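Local coordinates for protein peroxiredoxin 5 (Alvinella pompejana, PDB 2XHF) that probably reduces hydrogen peroxide and organic hydroperoxides, as a thiol peroxidase of the thioredoxin-fold peroxiredoxin family, at residues E64-Y69 against H102-L107; G42-L47 against E75-I80; N86-M91 against A108-E113; S49-F54 against S133-M138. One frame throughout, in Å; residues are numbered along the deposited sequence.

All four contacts are built round the central mixed sheet of a thioredoxin fold. Interactions 1 and 2, with centres about 11 Å apart, meet where strands 79-84 and 105-108 run side by side, probably through a hydrogen bond of 2.8 Å from Arg105 N to Ile80 O. Interaction 2 joins interaction 4 across strands 44-49 and 136-141, Met138 N lying 2.8 Å from Leu47 O. Interactions 3 and 4, about 12 Å between centres, both touch the second subunit and are probably tied by Asn86 OD1 and Ala53 N, 2.9 Å apart. Residues 49-54 open the loop that carries the active site in peroxiredoxins, which places interaction 4 probably beside it, with interaction 3 reaching the same loop.

Interaction 1. Residues E64-Y69 against H102-L107; sequences EYLSLY and HKIRML
A lysine lying across a tyrosine ring, beside a small apolar cluster, packs the junction of helices 62-67 and 69-74 against the loop that leads into strand 105-108. In this thioredoxin fold, that strand is the outermost on its side of the chain's central sheet. Tyr69, with CG anti to the backbone N (chi1 178°), presents one face of its ring to Lys103. The CD methylene sits over the middle of the ring, 3.3 Å from its centroid and almost exactly on the ring normal, while CE leans toward the CD2 side. Bends at several bonds of the lysine chain lay CD and CE on the aromatic surface and lift NZ away from the face. The ammonium is then too distant for more than a weak cation-pi attraction and forms a salt bridge with Glu101 instead.

Next to this pair, the CD2 methyl of Leu66 fits between two side chains, 3.7 Å from Lys103 CB and 3.8 Å from Ile104 CD1. Tyr65 adds a looser touch through its CB; its ring leads away and stacks with Phe48. Ile104 also rests on Ile80 and Cys82 of strand 79-84, and Asp99 accepts hydrogen bonds from the backbone N of both Lys103 and Ile104. Water 1 lies 3.0 Å from Tyr69 OH and donates a weak hydrogen bond to Lys103 O.

Interaction 2. Residues G42-L47 against E75-I80; sequences GRKGIL and EGYHTI
Strands 44-49 and 79-84 are the parallel neighbours of a beta-alpha-beta crossover in the thioredoxin fold, and this contact lies where the crossover returns to the sheet. Gly76, with positive phi, is the C-prime residue of the Schellman motif that ends helix 69-74. From there the chain reaches Thr79, whose O accepts from Ile46 N at 2.9 Å. Ile46 and Ile80 lie side by side on one face of the sheet, CD1 of the first 4.0 Å from CG1 of the second, and Phe72 packs on both. Gly45 passes so close to Thr79 O that a CB would clash with it.

Lys44 crosses the Tyr77 ring, its CB over the centre, 3.7 Å from the centroid, while Gly45 O meets the ring edge in plane. A bend at chi3 (-67°) brings Lys44 NZ to Glu75 O, 2.8 Å away and nearly along the C=O axis. Beyond the ring, Tyr77 OH is hydrogen-bonded to Gln166 OE1. An alanine in place of Tyr77 is likely to leave the Lys44 chain without the surface it lies on and Gln166 without this partner.

Two waters complete the junction: water 2 joins Lys44 O to Thr79 OG1, and water 3 joins Lys44 N to Gly76 O. Because Glu75 O follows the C-terminal end of a helix, where the dipole is negative, the ammonium charge probably finds a favourable setting there.

Interaction 3. Residues N86-M91 against A108-E113; sequences NDPFVM and ADMHGE
Met110 reaches out of the type I turn that follows strand 105-108, its CB 3.5 Å from Asn86 O. CG, anti to the backbone N (chi1 178°), extends the chain past Asn86 O to Asp87 CA, 4.0 Å away. SD then settles against Pro88 CD at 3.6 Å, with Asp87 CB a little farther off. A turn at chi3 (61°) bends CE off the line of the chain. The side chain also packs on Tyr26 and on Leu128 of the second subunit. A serine in place of Met110 would probably open a gap beside the Pro88 ring and remove that packing between subunits.

Pro88 opens helix 88-98, the helix of the beta-alpha-beta crossover between strands 79-84 and 105-108. Asp87 is its N-cap: OD2 accepts from Val90 N at 2.9 Å, met from above the carboxylate plane, while OD1 forms a salt bridge with Arg132 of the second subunit. Ala108, at the end of strand 105-108, directs its methyl into this first helical turn, where it touches Pro88 CB and Met91 CB. The same methyl lies 3.2 Å from Asn86 O, a buried carbonyl with no conventional hydrogen-bond partner, which instead receives a CA-H...O contact from Met110 CA at 3.3 Å.

Interaction 4. Residues S49-F54 against S133-M138; sequences SVVGAF and SRRYAM
With chi1 of 63°, Ser49 holds OG between its own backbone N and carbonyl carbon, and Tyr136, at 57°, folds its ring the same way, so that the hydroxyl lies 3.4 Å above one face of the ring, nearer its CD2-CE2 side. There OG donates to Arg134 O at 2.8 Å, in the carbonyl plane and on a lone pair, and accepts from Tyr136 N at 2.9 Å. Ser49 CB adds a CH-pi contact over the same ring. The backbone closes the pair with Ser49 N to Tyr136 O, 3.1 Å, and water 4 donates to both Ser49 O and Tyr136 O.

These bonds join the ends of antiparallel strands 44-49 and 136-141, where the chain turns into the loop that carries the active site in peroxiredoxins. Arg132, probably the conserved arginine of that site, bonds to Val51 O. Val51 CG2 touches Ser133 O at 3.6 Å and Arg135 NH1 at 3.7 Å, while Arg135 NE pairs with Glu151.

Arg134 O accepts a second hydrogen bond, from Ser133 OG at 2.8 Å. Giving one bond and receiving another probably fixes the rotation of the Ser49 hydroxyl, which takes the Tyr136 N-H in place of a backbone carbonyl where the strand pairing ends.

Interaction 1. Residues E64-Y69 against H102-L107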
loop_
_atom_site.group_PDB
_atom_site.type_symbol
_atom_site.label_atom_id
_atom_site.label_comp_id
_atom_site.label_asym_id
_atom_site.label_seq_id
_atom_site.Cartn_x
_atom_site.Cartn_y
_atom_site.Cartn_z
ATOM N N GLU A 64 -3.966 -17.446 13.370
ATOM C CA GLU A 64 -4.078 -18.900 13.476
ATOM C C GLU A 64 -2.954 -19.619 12.743
ATOM O O GLU A 64 -2.467 -20.622 13.245
ATOM C CB GLU A 64 -5.422 -19.419 12.987
ATOM C CG GLU A 64 -5.670 -20.875 13.383
ATOM C CD GLU A 64 -7.145 -21.191 13.550
ATOM O OE1 GLU A 64 -7.789 -21.500 12.531
ATOM O OE2 GLU A 64 -7.634 -21.129 14.700
ATOM N N TYR A 65 -2.544 -19.111 11.576
ATOM C CA TYR A 65 -1.363 -19.655 10.907
ATOM C C TYR A 65 -0.163 -19.581 11.845
ATOM O O TYR A 65 0.595 -20.536 11.973
ATOM C CB TYR A 65 -1.016 -18.911 9.602
ATOM C CG TYR A 65 -1.907 -19.212 8.417
ATOM C CD1 TYR A 65 -1.840 -20.430 7.750
ATOM C CD2 TYR A 65 -2.766 -18.250 7.927
ATOM C CE1 TYR A 65 -2.646 -20.689 6.641
ATOM C CE2 TYR A 65 -3.587 -18.498 6.842
ATOM C CZ TYR A 65 -3.510 -19.712 6.193
ATOM O OH TYR A 65 -4.315 -19.935 5.104
ATOM N N LEU A 66 0.033 -18.440 12.494
ATOM C CA LEU A 66 1.191 -18.285 13.355
ATOM C C LEU A 66 1.130 -19.257 14.523
ATOM O O LEU A 66 2.146 -19.872 14.909
ATOM C CB LEU A 66 1.291 -16.846 13.857
ATOM C CG LEU A 66 1.634 -15.826 12.767
ATOM C CD1 LEU A 66 1.576 -14.419 13.323
ATOM C CD2 LEU A 66 3.020 -16.092 12.159
ATOM N N SER A 67 -0.064 -19.430 15.070
ATOM C CA SER A 67 -0.226 -20.310 16.233
ATOM C C SER A 67 0.069 -21.770 15.863
ATOM O O SER A 67 0.524 -22.542 16.707
ATOM C CB SER A 67 -1.624 -20.172 16.834
ATOM O OG SER A 67 -2.597 -20.844 16.053
ATOM N N LEU A 68 -0.167 -22.122 14.598
ATOM C CA LEU A 68 0.031 -23.486 14.120
ATOM C C LEU A 68 1.382 -23.729 13.469
ATOM O O LEU A 68 1.612 -24.795 12.914
ATOM C CB LEU A 68 -1.096 -23.856 13.153
ATOM C CG LEU A 68 -2.463 -23.972 13.819
ATOM C CD1 LEU A 68 -3.535 -24.143 12.767
ATOM C CD2 LEU A 68 -2.471 -25.137 14.801
ATOM N N TYR A 69 2.273 -22.748 13.537
ATOM C CA TYR A 69 3.559 -22.858 12.859
ATOM C C TYR A 69 4.308 -24.165 13.152
ATOM O O TYR A 69 4.762 -24.833 12.237
ATOM C CB TYR A 69 4.440 -21.668 13.213
ATOM C CG TYR A 69 5.814 -21.732 12.587
ATOM C CD1 TYR A 69 6.014 -21.384 11.262
ATOM C CD2 TYR A 69 6.898 -22.166 13.315
ATOM C CE1 TYR A 69 7.265 -21.473 10.684
ATOM C CE2 TYR A 69 8.159 -22.254 12.754
ATOM C CZ TYR A 69 8.340 -21.898 11.452
ATOM O OH TYR A 69 9.600 -21.988 10.925
ATOM N N HIS A 102 8.413 -12.946 11.903
ATOM C CA HIS A 102 8.709 -13.221 10.498
ATOM C C HIS A 102 8.636 -14.703 10.166
ATOM O O HIS A 102 9.506 -15.270 9.489
ATOM C CB HIS A 102 10.070 -12.647 10.081
ATOM C CG HIS A 102 10.274 -12.601 8.596
ATOM N ND1 HIS A 102 11.501 -12.808 8.010
ATOM C CD2 HIS A 102 9.402 -12.426 7.574
ATOM C CE1 HIS A 102 11.386 -12.725 6.697
ATOM N NE2 HIS A 102 10.123 -12.455 6.408
ATOM N N LYS A 103 7.558 -15.338 10.607
ATOM C CA LYS A 103 7.303 -16.721 10.260
ATOM C C LYS A 103 6.750 -16.894 8.864
ATOM O O LYS A 103 6.791 -17.987 8.324
ATOM C CB LYS A 103 6.339 -17.330 11.276
ATOM C CG LYS A 103 6.950 -17.422 12.660
ATOM C CD LYS A 103 7.748 -18.671 12.878
ATOM C CE LYS A 103 7.585 -19.112 14.340
ATOM N NZ LYS A 103 8.098 -18.105 15.323
ATOM N N ILE A 104 6.237 -15.824 8.274
ATOM C CA ILE A 104 5.557 -15.895 6.988
ATOM C C ILE A 104 6.278 -15.002 5.984
ATOM O O ILE A 104 6.578 -13.848 6.278
ATOM C CB ILE A 104 4.084 -15.438 7.124
ATOM C CG1 ILE A 104 3.314 -16.342 8.110
ATOM C CG2 ILE A 104 3.396 -15.421 5.768
ATOM C CD1 ILE A 104 1.952 -15.789 8.505
ATOM N N ARG A 105 6.592 -15.549 4.818
ATOM C CA ARG A 105 7.172 -14.784 3.733
ATOM C C ARG A 105 6.094 -13.880 3.143
ATOM O O ARG A 105 5.029 -14.350 2.770
ATOM C CB ARG A 105 7.702 -15.737 2.666
ATOM C CG ARG A 105 8.792 -16.703 3.144
ATOM C CD ARG A 105 10.148 -16.023 3.315
ATOM N NE ARG A 105 10.651 -15.478 2.065
ATOM C CZ ARG A 105 11.207 -16.192 1.095
ATOM N NH1 ARG A 105 11.391 -17.509 1.210
ATOM N NH2 ARG A 105 11.602 -15.565 0.004
ATOM N N MET A 106 6.406 -12.595 3.036
ATOM C CA MET A 106 5.452 -11.611 2.560
ATOM C C MET A 106 5.772 -11.265 1.131
ATOM O O MET A 106 6.709 -10.509 0.858
ATOM C CB MET A 106 5.480 -10.371 3.459
ATOM C CG MET A 106 4.976 -10.646 4.859
ATOM S SD MET A 106 3.169 -10.636 4.874
ATOM C CE MET A 106 2.801 -11.462 6.418
ATOM N N LEU A 107 4.995 -11.846 0.225
ATOM C CA LEU A 107 5.223 -11.744 -1.198
ATOM C C LEU A 107 4.287 -10.702 -1.832
ATOM O O LEU A 107 3.079 -10.778 -1.709
ATOM C CB LEU A 107 5.033 -13.099 -1.872
ATOM C CG LEU A 107 5.850 -14.250 -1.298
ATOM C CD1 LEU A 107 5.545 -15.505 -2.088
ATOM C CD2 LEU A 107 7.343 -13.945 -1.297
HETATM O O HOH W 1 9.763 -19.562 9.223
#

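Interaction 2. Residues G42-L47 against E75-I80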
loop_
_atom_site.group_PDB
_atom_site.type_symbol
_atom_site.label_atom_id
_atom_site.label_comp_id
_atom_site.label_asym_id
_atom_site.label_seq_id
_atom_site.Cartn_x
_atom_site.Cartn_y
_atom_site.Cartn_z
ATOM N N GLY A 42 11.571 -27.787 -4.438
ATOM C CA GLY A 42 12.139 -28.878 -3.671
ATOM C C GLY A 42 11.610 -29.007 -2.250
ATOM O O GLY A 42 12.234 -29.686 -1.415
ATOM N N ARG A 43 10.487 -28.359 -1.954
ATOM C CA ARG A 43 9.932 -28.452 -0.610
ATOM C C ARG A 43 8.414 -28.291 -0.602
ATOM O O ARG A 43 7.804 -27.949 -1.613
ATOM C CB ARG A 43 10.585 -27.405 0.291
ATOM C CG ARG A 43 10.204 -26.024 -0.108
ATOM C CD ARG A 43 10.839 -24.895 0.714
ATOM N NE ARG A 43 11.883 -25.309 1.641
ATOM C CZ ARG A 43 13.129 -24.850 1.619
ATOM N NH1 ARG A 43 13.511 -23.977 0.697
ATOM N NH2 ARG A 43 14.002 -25.277 2.516
ATOM N N LYS A 44 7.821 -28.543 0.556
ATOM C CA LYS A 44 6.394 -28.352 0.759
ATOM C C LYS A 44 6.158 -27.008 1.439
ATOM O O LYS A 44 7.035 -26.487 2.134
ATOM C CB LYS A 44 5.823 -29.477 1.614
ATOM C CG LYS A 44 5.963 -30.833 0.951
ATOM C CD LYS A 44 5.268 -31.931 1.726
ATOM C CE LYS A 44 5.941 -32.182 3.049
ATOM N NZ LYS A 44 5.401 -33.415 3.732
ATOM N N GLY A 45 4.989 -26.419 1.221
ATOM C CA GLY A 45 4.667 -25.192 1.900
ATOM C C GLY A 45 3.241 -24.784 1.673
ATOM O O GLY A 45 2.448 -25.502 1.044
ATOM N N ILE A 46 2.915 -23.622 2.226
ATOM C CA ILE A 46 1.587 -23.044 2.181
ATOM C C ILE A 46 1.677 -21.694 1.494
ATOM O O ILE A 46 2.586 -20.914 1.765
ATOM C CB ILE A 46 1.034 -22.832 3.601
ATOM C CG1 ILE A 46 0.851 -24.164 4.315
ATOM C CG2 ILE A 46 -0.305 -22.083 3.532
ATOM C CD1 ILE A 46 0.865 -24.046 5.835
ATOM N N LEU A 47 0.754 -21.439 0.578
ATOM C CA LEU A 47 0.601 -20.137 -0.056
ATOM C C LEU A 47 -0.827 -19.665 0.135
ATOM O O LEU A 47 -1.772 -20.355 -0.270
ATOM C CB LEU A 47 0.903 -20.221 -1.560
ATOM C CG LEU A 47 0.758 -18.895 -2.334
ATOM C CD1 LEU A 47 1.790 -17.846 -1.871
ATOM C CD2 LEU A 47 0.887 -19.128 -3.842
ATOM N N GLU A 75 5.200 -31.391 9.799
ATOM C CA GLU A 75 4.856 -32.094 8.567
ATOM C C GLU A 75 5.654 -31.655 7.339
ATOM O O GLU A 75 5.343 -32.073 6.224
ATOM C CB GLU A 75 3.372 -31.892 8.271
ATOM C CG GLU A 75 2.465 -32.341 9.393
ATOM C CD GLU A 75 2.196 -33.824 9.355
ATOM O OE1 GLU A 75 2.860 -34.544 8.565
ATOM O OE2 GLU A 75 1.309 -34.269 10.112
ATOM N N GLY A 76 6.664 -30.810 7.538
ATOM C CA GLY A 76 7.490 -30.317 6.449
ATOM C C GLY A 76 6.911 -29.102 5.729
ATOM O O GLY A 76 7.344 -28.780 4.619
ATOM N N TYR A 77 5.954 -28.415 6.355
ATOM C CA TYR A 77 5.316 -27.235 5.781
ATOM C C TYR A 77 5.664 -25.966 6.538
ATOM O O TYR A 77 4.815 -25.099 6.693
ATOM C CB TYR A 77 3.794 -27.407 5.774
ATOM C CG TYR A 77 3.277 -28.353 4.732
ATOM C CD1 TYR A 77 3.227 -29.727 4.974
ATOM C CD2 TYR A 77 2.809 -27.881 3.520
ATOM C CE1 TYR A 77 2.730 -30.589 4.018
ATOM C CE2 TYR A 77 2.312 -28.736 2.557
ATOM C CZ TYR A 77 2.270 -30.086 2.813
ATOM O OH TYR A 77 1.771 -30.948 1.859
ATOM N N HIS A 78 6.925 -25.795 6.931
ATOM C CA HIS A 78 7.279 -24.581 7.662
ATOM C C HIS A 78 7.357 -23.366 6.745
ATOM O O HIS A 78 7.353 -22.222 7.234
ATOM C CB HIS A 78 8.599 -24.724 8.407
ATOM C CG HIS A 78 9.789 -24.267 7.627
ATOM N ND1 HIS A 78 10.457 -25.084 6.749
ATOM C CD2 HIS A 78 10.434 -23.078 7.599
ATOM C CE1 HIS A 78 11.465 -24.424 6.208
ATOM N NE2 HIS A 78 11.471 -23.200 6.705
ATOM N N THR A 79 7.443 -23.604 5.435
ATOM C CA THR A 79 7.489 -22.524 4.461
ATOM C C THR A 79 6.077 -22.049 4.172
ATOM O O THR A 79 5.300 -22.749 3.534
ATOM C CB THR A 79 8.163 -22.981 3.163
ATOM O OG1 THR A 79 9.476 -23.468 3.461
ATOM C CG2 THR A 79 8.264 -21.815 2.185
ATOM N N ILE A 80 5.753 -20.857 4.664
ATOM C CA ILE A 80 4.432 -20.263 4.561
ATOM C C ILE A 80 4.603 -18.895 3.944
ATOM O O ILE A 80 5.430 -18.095 4.401
ATOM C CB ILE A 80 3.759 -20.116 5.947
ATOM C CG1 ILE A 80 3.799 -21.425 6.706
ATOM C CG2 ILE A 80 2.319 -19.580 5.819
ATOM C CD1 ILE A 80 3.497 -21.283 8.181
HETATM O O HOH W 2 8.875 -26.097 3.983
HETATM O O HOH W 3 9.355 -29.562 2.858
#

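Interaction 3. Residues N86-M91 against A108-E113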
loop_
_atom_site.group_PDB
_atom_site.type_symbol
_atom_site.label_atom_id
_atom_site.label_comp_id
_atom_site.label_asym_id
_atom_site.label_seq_id
_atom_site.Cartn_x
_atom_site.Cartn_y
_atom_site.Cartn_z
ATOM N N ASN A 86 0.217 -5.615 -3.869
ATOM C CA ASN A 86 0.722 -4.420 -3.183
ATOM C C ASN A 86 2.158 -4.244 -3.620
ATOM O O ASN A 86 2.801 -5.203 -4.082
ATOM C CB ASN A 86 0.733 -4.583 -1.667
ATOM C CG ASN A 86 -0.602 -4.269 -1.019
ATOM O OD1 ASN A 86 -1.264 -5.155 -0.515
ATOM N ND2 ASN A 86 -0.997 -2.995 -1.020
ATOM N N ASP A 87 2.688 -3.048 -3.420
ATOM C CA ASP A 87 4.119 -2.841 -3.573
ATOM C C ASP A 87 4.830 -3.439 -2.353
ATOM O O ASP A 87 4.236 -3.579 -1.281
ATOM C CB ASP A 87 4.458 -1.355 -3.803
ATOM C CG ASP A 87 4.355 -0.510 -2.541
ATOM O OD1 ASP A 87 3.457 0.378 -2.460
ATOM O OD2 ASP A 87 5.182 -0.718 -1.623
ATOM N N PRO A 88 6.113 -3.807 -2.510
ATOM C CA PRO A 88 6.791 -4.503 -1.416
ATOM C C PRO A 88 7.115 -3.654 -0.203
ATOM O O PRO A 88 7.244 -4.204 0.871
ATOM C CB PRO A 88 8.072 -5.024 -2.072
ATOM C CG PRO A 88 8.277 -4.128 -3.242
ATOM C CD PRO A 88 6.912 -3.789 -3.743
ATOM N N PHE A 89 7.204 -2.333 -0.338
ATOM C CA PHE A 89 7.433 -1.500 0.858
ATOM C C PHE A 89 6.223 -1.604 1.786
ATOM O O PHE A 89 6.345 -1.823 3.003
ATOM C CB PHE A 89 7.676 -0.046 0.492
ATOM C CG PHE A 89 8.916 0.194 -0.327
ATOM C CD1 PHE A 89 10.174 -0.131 0.169
ATOM C CD2 PHE A 89 8.830 0.774 -1.585
ATOM C CE1 PHE A 89 11.318 0.169 -0.565
ATOM C CE2 PHE A 89 9.973 1.087 -2.313
ATOM C CZ PHE A 89 11.212 0.743 -1.801
ATOM N N VAL A 90 5.041 -1.462 1.200
ATOM C CA VAL A 90 3.821 -1.544 1.964
ATOM C C VAL A 90 3.667 -2.962 2.520
ATOM O O VAL A 90 3.342 -3.166 3.680
ATOM C CB VAL A 90 2.610 -1.146 1.104
ATOM C CG1 VAL A 90 1.340 -1.551 1.811
ATOM C CG2 VAL A 90 2.637 0.356 0.800
ATOM N N MET A 91 3.897 -3.958 1.678
ATOM C CA MET A 91 3.711 -5.344 2.110
ATOM C C MET A 91 4.634 -5.698 3.277
ATOM O O MET A 91 4.206 -6.288 4.243
ATOM C CB MET A 91 3.954 -6.286 0.938
ATOM C CG MET A 91 3.558 -7.666 1.260
ATOM S SD MET A 91 1.785 -7.852 1.181
ATOM C CE MET A 91 1.651 -9.668 1.363
ATOM N N ALA A 108 4.893 -9.740 -2.499
ATOM C CA ALA A 108 4.162 -8.664 -3.159
ATOM C C ALA A 108 4.010 -8.966 -4.637
ATOM O O ALA A 108 4.991 -8.962 -5.382
ATOM C CB ALA A 108 4.881 -7.345 -2.957
ATOM N N ASP A 109 2.798 -9.309 -5.036
ATOM C CA ASP A 109 2.441 -9.521 -6.447
ATOM C C ASP A 109 2.130 -8.155 -7.050
ATOM O O ASP A 109 0.977 -7.819 -7.382
ATOM C CB ASP A 109 1.212 -10.421 -6.511
ATOM C CG ASP A 109 0.840 -10.799 -7.935
ATOM O OD1 ASP A 109 1.742 -10.811 -8.805
ATOM O OD2 ASP A 109 -0.356 -11.099 -8.179
ATOM N N MET A 110 3.172 -7.351 -7.176
ATOM C CA MET A 110 2.986 -5.913 -7.304
ATOM C C MET A 110 2.222 -5.499 -8.554
ATOM O O MET A 110 1.473 -4.520 -8.525
ATOM C CB MET A 110 4.353 -5.228 -7.273
ATOM C CG MET A 110 4.274 -3.741 -7.446
ATOM S SD MET A 110 5.847 -2.975 -7.096
ATOM C CE MET A 110 6.887 -3.687 -8.282
ATOM N N HIS A 111 2.447 -6.208 -9.656
ATOM C CA HIS A 111 1.779 -5.900 -10.916
ATOM C C HIS A 111 0.500 -6.712 -11.082
ATOM O O HIS A 111 -0.175 -6.599 -12.103
ATOM C CB HIS A 111 2.707 -6.217 -12.099
ATOM C CG HIS A 111 4.037 -5.546 -12.017
ATOM N ND1 HIS A 111 4.202 -4.186 -12.178
ATOM C CD2 HIS A 111 5.263 -6.044 -11.743
ATOM C CE1 HIS A 111 5.479 -3.882 -12.046
ATOM N NE2 HIS A 111 6.144 -4.991 -11.776
ATOM N N GLY A 112 0.184 -7.547 -10.091
ATOM C CA GLY A 112 -0.945 -8.450 -10.166
ATOM C C GLY A 112 -0.744 -9.580 -11.166
ATOM O O GLY A 112 -1.698 -10.271 -11.535
ATOM N N GLU A 113 0.500 -9.820 -11.558
ATOM C CA GLU A 113 0.761 -10.807 -12.592
ATOM C C GLU A 113 0.454 -12.238 -12.128
ATOM O O GLU A 113 -0.113 -13.034 -12.883
ATOM C CB GLU A 113 2.206 -10.709 -13.084
ATOM C CG GLU A 113 2.476 -11.595 -14.275
ATOM C CD GLU A 113 3.880 -11.452 -14.814
ATOM O OE1 GLU A 113 4.742 -10.857 -14.131
ATOM O OE2 GLU A 113 4.115 -11.938 -15.939
#

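Interaction 4. Residues S49-F54 against S133-M138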
loop_
_atom_site.group_PDB
_atom_site.type_symbol
_atom_site.label_atom_id
_atom_site.label_comp_id
_atom_site.label_asym_id
_atom_site.label_seq_id
_atom_site.Cartn_x
_atom_site.Cartn_y
_atom_site.Cartn_z
ATOM N N SER A 49 -3.482 -15.980 0.167
ATOM C CA SER A 49 -3.604 -14.589 -0.243
ATOM C C SER A 49 -4.406 -13.725 0.722
ATOM O O SER A 49 -5.257 -14.218 1.468
ATOM C CB SER A 49 -4.237 -14.527 -1.621
ATOM O OG SER A 49 -5.550 -15.071 -1.558
ATOM N N VAL A 50 -4.147 -12.425 0.657
ATOM C CA VAL A 50 -5.030 -11.431 1.244
ATOM C C VAL A 50 -5.365 -10.396 0.180
ATOM O O VAL A 50 -4.641 -10.251 -0.793
ATOM C CB VAL A 50 -4.413 -10.750 2.482
ATOM C CG1 VAL A 50 -4.210 -11.757 3.594
ATOM C CG2 VAL A 50 -3.121 -9.988 2.128
ATOM N N VAL A 51 -6.467 -9.673 0.388
ATOM C CA VAL A 51 -6.897 -8.649 -0.548
ATOM C C VAL A 51 -5.900 -7.491 -0.567
ATOM O O VAL A 51 -5.634 -6.888 -1.601
ATOM C CB VAL A 51 -8.334 -8.185 -0.209
ATOM C CG1 VAL A 51 -8.774 -7.010 -1.098
ATOM C CG2 VAL A 51 -9.280 -9.379 -0.357
ATOM N N GLY A 52 -5.354 -7.156 0.588
ATOM C CA GLY A 52 -4.318 -6.161 0.619
ATOM C C GLY A 52 -3.780 -5.919 1.998
ATOM O O GLY A 52 -4.476 -6.110 2.988
ATOM N N ALA A 53 -2.536 -5.459 2.052
ATOM C CA ALA A 53 -1.944 -5.012 3.302
ATOM C C ALA A 53 -2.860 -3.919 3.877
ATOM O O ALA A 53 -3.299 -3.009 3.155
ATOM C CB ALA A 53 -0.584 -4.455 3.030
ATOM N N PHE A 54 -3.136 -4.021 5.183
ATOM C CA PHE A 54 -3.930 -3.033 5.934
ATOM C C PHE A 54 -5.419 -2.994 5.568
ATOM O O PHE A 54 -6.168 -2.205 6.125
ATOM C CB PHE A 54 -3.313 -1.630 5.822
ATOM C CG PHE A 54 -1.938 -1.537 6.424
ATOM C CD1 PHE A 54 -1.764 -1.554 7.796
ATOM C CD2 PHE A 54 -0.822 -1.436 5.616
ATOM C CE1 PHE A 54 -0.496 -1.482 8.345
ATOM C CE2 PHE A 54 0.444 -1.340 6.165
ATOM C CZ PHE A 54 0.600 -1.362 7.519
ATOM N N SER A 133 -6.394 -9.630 -5.276
ATOM C CA SER A 133 -6.644 -11.058 -5.349
ATOM C C SER A 133 -7.808 -11.453 -4.476
ATOM O O SER A 133 -7.954 -10.936 -3.371
ATOM C CB SER A 133 -5.427 -11.815 -4.847
ATOM O OG SER A 133 -5.575 -13.221 -5.025
ATOM N N ARG A 134 -8.579 -12.426 -4.943
ATOM C CA ARG A 134 -9.505 -13.145 -4.091
ATOM C C ARG A 134 -8.710 -13.945 -3.090
ATOM O O ARG A 134 -7.530 -14.213 -3.315
ATOM C CB ARG A 134 -10.347 -14.128 -4.908
ATOM C CG ARG A 134 -11.217 -13.471 -5.955
ATOM C CD ARG A 134 -12.144 -14.461 -6.644
ATOM N NE ARG A 134 -12.645 -13.900 -7.894
ATOM C CZ ARG A 134 -13.699 -13.095 -8.005
ATOM N NH1 ARG A 134 -14.409 -12.746 -6.935
ATOM N NH2 ARG A 134 -14.049 -12.641 -9.201
ATOM N N ARG A 135 -9.362 -14.363 -2.011
ATOM C CA ARG A 135 -8.723 -15.138 -0.968
ATOM C C ARG A 135 -8.703 -16.626 -1.307
ATOM O O ARG A 135 -9.739 -17.213 -1.673
ATOM C CB ARG A 135 -9.426 -14.917 0.376
ATOM C CG ARG A 135 -9.316 -13.500 0.918
ATOM C CD ARG A 135 -9.853 -13.413 2.325
ATOM N NE ARG A 135 -11.299 -13.242 2.326
ATOM C CZ ARG A 135 -11.918 -12.062 2.363
ATOM N NH1 ARG A 135 -11.224 -10.933 2.415
ATOM N NH2 ARG A 135 -13.244 -12.010 2.355
ATOM N N TYR A 136 -7.519 -17.217 -1.200
ATOM C CA TYR A 136 -7.340 -18.657 -1.307
ATOM C C TYR A 136 -6.234 -19.114 -0.361
ATOM O O TYR A 136 -5.459 -18.317 0.171
ATOM C CB TYR A 136 -7.016 -19.077 -2.745
ATOM C CG TYR A 136 -5.791 -18.387 -3.297
ATOM C CD1 TYR A 136 -4.525 -18.830 -2.967
ATOM C CD2 TYR A 136 -5.902 -17.275 -4.120
ATOM C CE1 TYR A 136 -3.398 -18.195 -3.446
ATOM C CE2 TYR A 136 -4.770 -16.625 -4.599
ATOM C CZ TYR A 136 -3.529 -17.099 -4.261
ATOM O OH TYR A 136 -2.413 -16.464 -4.736
ATOM N N ALA A 137 -6.152 -20.417 -0.155
ATOM C CA ALA A 137 -5.033 -21.031 0.560
ATOM C C ALA A 137 -4.729 -22.351 -0.138
ATOM O O ALA A 137 -5.635 -23.144 -0.388
ATOM C CB ALA A 137 -5.363 -21.254 2.019
ATOM N N MET A 138 -3.457 -22.583 -0.448
ATOM C CA MET A 138 -3.055 -23.773 -1.160
ATOM C C MET A 138 -1.894 -24.433 -0.479
ATOM O O MET A 138 -1.025 -23.765 0.089
ATOM C CB MET A 138 -2.643 -23.402 -2.585
ATOM C CG MET A 138 -3.816 -22.867 -3.412
ATOM S SD MET A 138 -3.374 -22.465 -5.109
ATOM C CE MET A 138 -1.688 -22.015 -4.822
HETATM O O HOH W 4 -6.473 -16.579 2.186
HETATM O O HOH W 5 -4.358 -8.875 -3.162
HETATM O O HOH W 6 -7.923 -10.211 2.998
#